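UV damage endonuclease (Sulfolobus acidocaldarius, PDB 3TC3) probably cuts DNA at ultraviolet-induced and other lesions as a manganese-binding repair endonuclease, starting their excision. Local coordinates at residues A[72-77]-A[294-299]. Numbering follows the deposited sequence.
Sequences HEILFF and ISALKA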
loop_
_atom_site.group_PDB
_atom_site.type_symbol
_atom_site.label_atom_id
_atom_site.label_comp_id
_atom_site.label_asym_id
_atom_site.label_seq_id
_atom_site.Cartn_x
_atom_site.Cartn_y
_atom_site.Cartn_z
ATOM N N HIS A 72 7.750 19.186 1.084
ATOM C CA HIS A 72 6.788 19.257 2.206
ATOM C C HIS A 72 7.029 18.223 3.317
ATOM O O HIS A 72 6.217 18.053 4.191
ATOM C CB HIS A 72 5.379 19.116 1.616
ATOM C CG HIS A 72 5.005 20.317 0.789
ATOM N ND1 HIS A 72 5.378 20.466 -0.501
ATOM C CD2 HIS A 72 4.337 21.494 1.133
ATOM C CE1 HIS A 72 4.942 21.648 -0.983
ATOM N NE2 HIS A 72 4.338 22.299 0.005
ATOM N N GLU A 73 8.183 17.577 3.310
ATOM C CA GLU A 73 8.641 16.694 4.407
ATOM C C GLU A 73 7.759 15.421 4.526
ATOM O O GLU A 73 7.530 14.919 5.632
ATOM C CB GLU A 73 8.778 17.452 5.743
ATOM C CG GLU A 73 9.646 18.768 5.527
ATOM C CD GLU A 73 9.750 19.519 6.840
ATOM O OE1 GLU A 73 10.579 19.113 7.662
ATOM O OE2 GLU A 73 8.983 20.466 7.036
ATOM N N ILE A 74 7.311 14.953 3.381
ATOM C CA ILE A 74 6.444 13.741 3.273
ATOM C C ILE A 74 7.290 12.655 2.570
ATOM O O ILE A 74 7.581 12.753 1.379
ATOM C CB ILE A 74 5.202 14.071 2.437
ATOM C CG1 ILE A 74 4.305 15.021 3.269
ATOM C CG2 ILE A 74 4.372 12.790 2.206
ATOM C CD1 ILE A 74 3.278 15.731 2.402
ATOM N N LEU A 75 7.819 11.707 3.343
ATOM C CA LEU A 75 8.903 10.810 2.859
ATOM C C LEU A 75 8.420 9.368 2.656
ATOM O O LEU A 75 9.206 8.470 2.433
ATOM C CB LEU A 75 10.128 10.835 3.783
ATOM C CG LEU A 75 10.903 12.175 3.884
ATOM C CD1 LEU A 75 12.164 11.952 4.600
ATOM C CD2 LEU A 75 11.060 12.798 2.592
ATOM N N PHE A 76 7.089 9.198 2.625
ATOM C CA PHE A 76 6.482 7.846 2.356
ATOM C C PHE A 76 5.376 8.125 1.293
ATOM O O PHE A 76 4.704 9.166 1.290
ATOM C CB PHE A 76 5.895 7.366 3.749
ATOM C CG PHE A 76 5.307 5.949 3.785
ATOM C CD1 PHE A 76 5.572 4.962 2.782
ATOM C CD2 PHE A 76 4.553 5.616 4.947
ATOM C CE1 PHE A 76 5.027 3.664 2.968
ATOM C CE2 PHE A 76 3.975 4.339 5.130
ATOM C CZ PHE A 76 4.246 3.327 4.110
ATOM N N PHE A 77 5.189 7.175 0.370
ATOM C CA PHE A 77 4.127 7.327 -0.643
ATOM C C PHE A 77 3.640 5.968 -1.072
ATOM O O PHE A 77 4.424 5.026 -1.165
ATOM C CB PHE A 77 4.680 8.090 -1.873
ATOM C CG PHE A 77 3.582 8.563 -2.777
ATOM C CD1 PHE A 77 2.667 9.572 -2.347
ATOM C CD2 PHE A 77 3.415 8.000 -4.100
ATOM C CE1 PHE A 77 1.574 9.900 -3.209
ATOM C CE2 PHE A 77 2.350 8.407 -4.940
ATOM C CZ PHE A 77 1.429 9.414 -4.485
ATOM N N ILE A 294 -3.617 16.901 1.951
ATOM C CA ILE A 294 -4.039 17.940 2.920
ATOM C C ILE A 294 -3.906 17.345 4.371
ATOM O O ILE A 294 -3.360 18.000 5.279
ATOM C CB ILE A 294 -5.439 18.402 2.601
ATOM C CG1 ILE A 294 -5.512 19.081 1.189
ATOM C CG2 ILE A 294 -5.987 19.338 3.811
ATOM C CD1 ILE A 294 -5.236 20.509 1.107
ATOM N N SER A 295 -4.310 16.072 4.577
ATOM C CA SER A 295 -4.050 15.437 5.816
ATOM C C SER A 295 -2.568 15.171 6.047
ATOM O O SER A 295 -2.137 15.207 7.215
ATOM C CB SER A 295 -4.859 14.121 5.988
ATOM O OG SER A 295 -6.181 14.455 6.380
ATOM N N ALA A 296 -1.788 14.865 4.990
ATOM C CA ALA A 296 -0.372 14.636 5.188
ATOM C C ALA A 296 0.298 15.913 5.689
ATOM O O ALA A 296 1.165 15.827 6.575
ATOM C CB ALA A 296 0.264 14.206 3.891
ATOM N N LEU A 297 -0.172 17.062 5.201
ATOM C CA LEU A 297 0.354 18.341 5.733
ATOM C C LEU A 297 0.016 18.547 7.173
ATOM O O LEU A 297 0.891 19.008 7.910
ATOM C CB LEU A 297 -0.103 19.540 4.905
ATOM C CG LEU A 297 0.464 19.480 3.471
ATOM C CD1 LEU A 297 -0.191 20.559 2.652
ATOM C CD2 LEU A 297 1.993 19.593 3.453
ATOM N N LYS A 298 -1.201 18.154 7.598
ATOM C CA LYS A 298 -1.609 18.330 9.007
ATOM C C LYS A 298 -0.712 17.383 9.808
ATOM O O LYS A 298 -0.184 17.759 10.887
ATOM C CB LYS A 298 -3.072 17.931 9.160
ATOM C CG LYS A 298 -4.227 18.784 8.482
ATOM C CD LYS A 298 -5.621 17.968 8.705
ATOM C CE LYS A 298 -6.877 18.746 8.481
ATOM N NZ LYS A 298 -7.934 17.833 9.067
ATOM N N ALA A 299 -0.468 16.139 9.310
ATOM C CA ALA A 299 0.328 15.245 10.130
ATOM C C ALA A 299 1.816 15.672 10.267
ATOM O O ALA A 299 2.404 15.497 11.332
ATOM C CB ALA A 299 0.219 13.804 9.525
#
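Ile74 lays its CD1 methyl over the CB of Ala296, 3.7 Å away, where the loop leading into the second strand of a TIM barrel meets the helix that follows the eighth. Strand 22-27 lies between these two strands in the closed sheet, and Ile74 and Ala296 both touch its Tyr26; as the barrel's helices lie outside the sheet, the pair packs on the outer surface. Alanine suits this helix face because its small methyl does not hold the loop off: the CA atoms of Ile74 and Ala296 are 7.1 Å apart. Isoleucine, buried and wholly apolar, spans the gap with its CG1-CD1 arm: CG1 stands anti to the carbonyl carbon (chi1 -70°), and the extended chi2 of 163° carries CD1 out to the helix.

The loop begins with a Schellman motif, in which Glu73, at positive phi, ends helix 48-71 and the chain turns toward strand 76-78. His72, the residue before Glu73, stacks its ring on Trp68 and hydrogen-bonds through ND1 to the Trp68 carbonyl, which hold the imidazole in place where the contact is partly open to solvent. Leucine is long enough to reach that ring from the next helical position: Leu297 CD2 approaches it obliquely, 3.8 Å from His72 CD2, while lying 4.2 Å from Ile74 CD1.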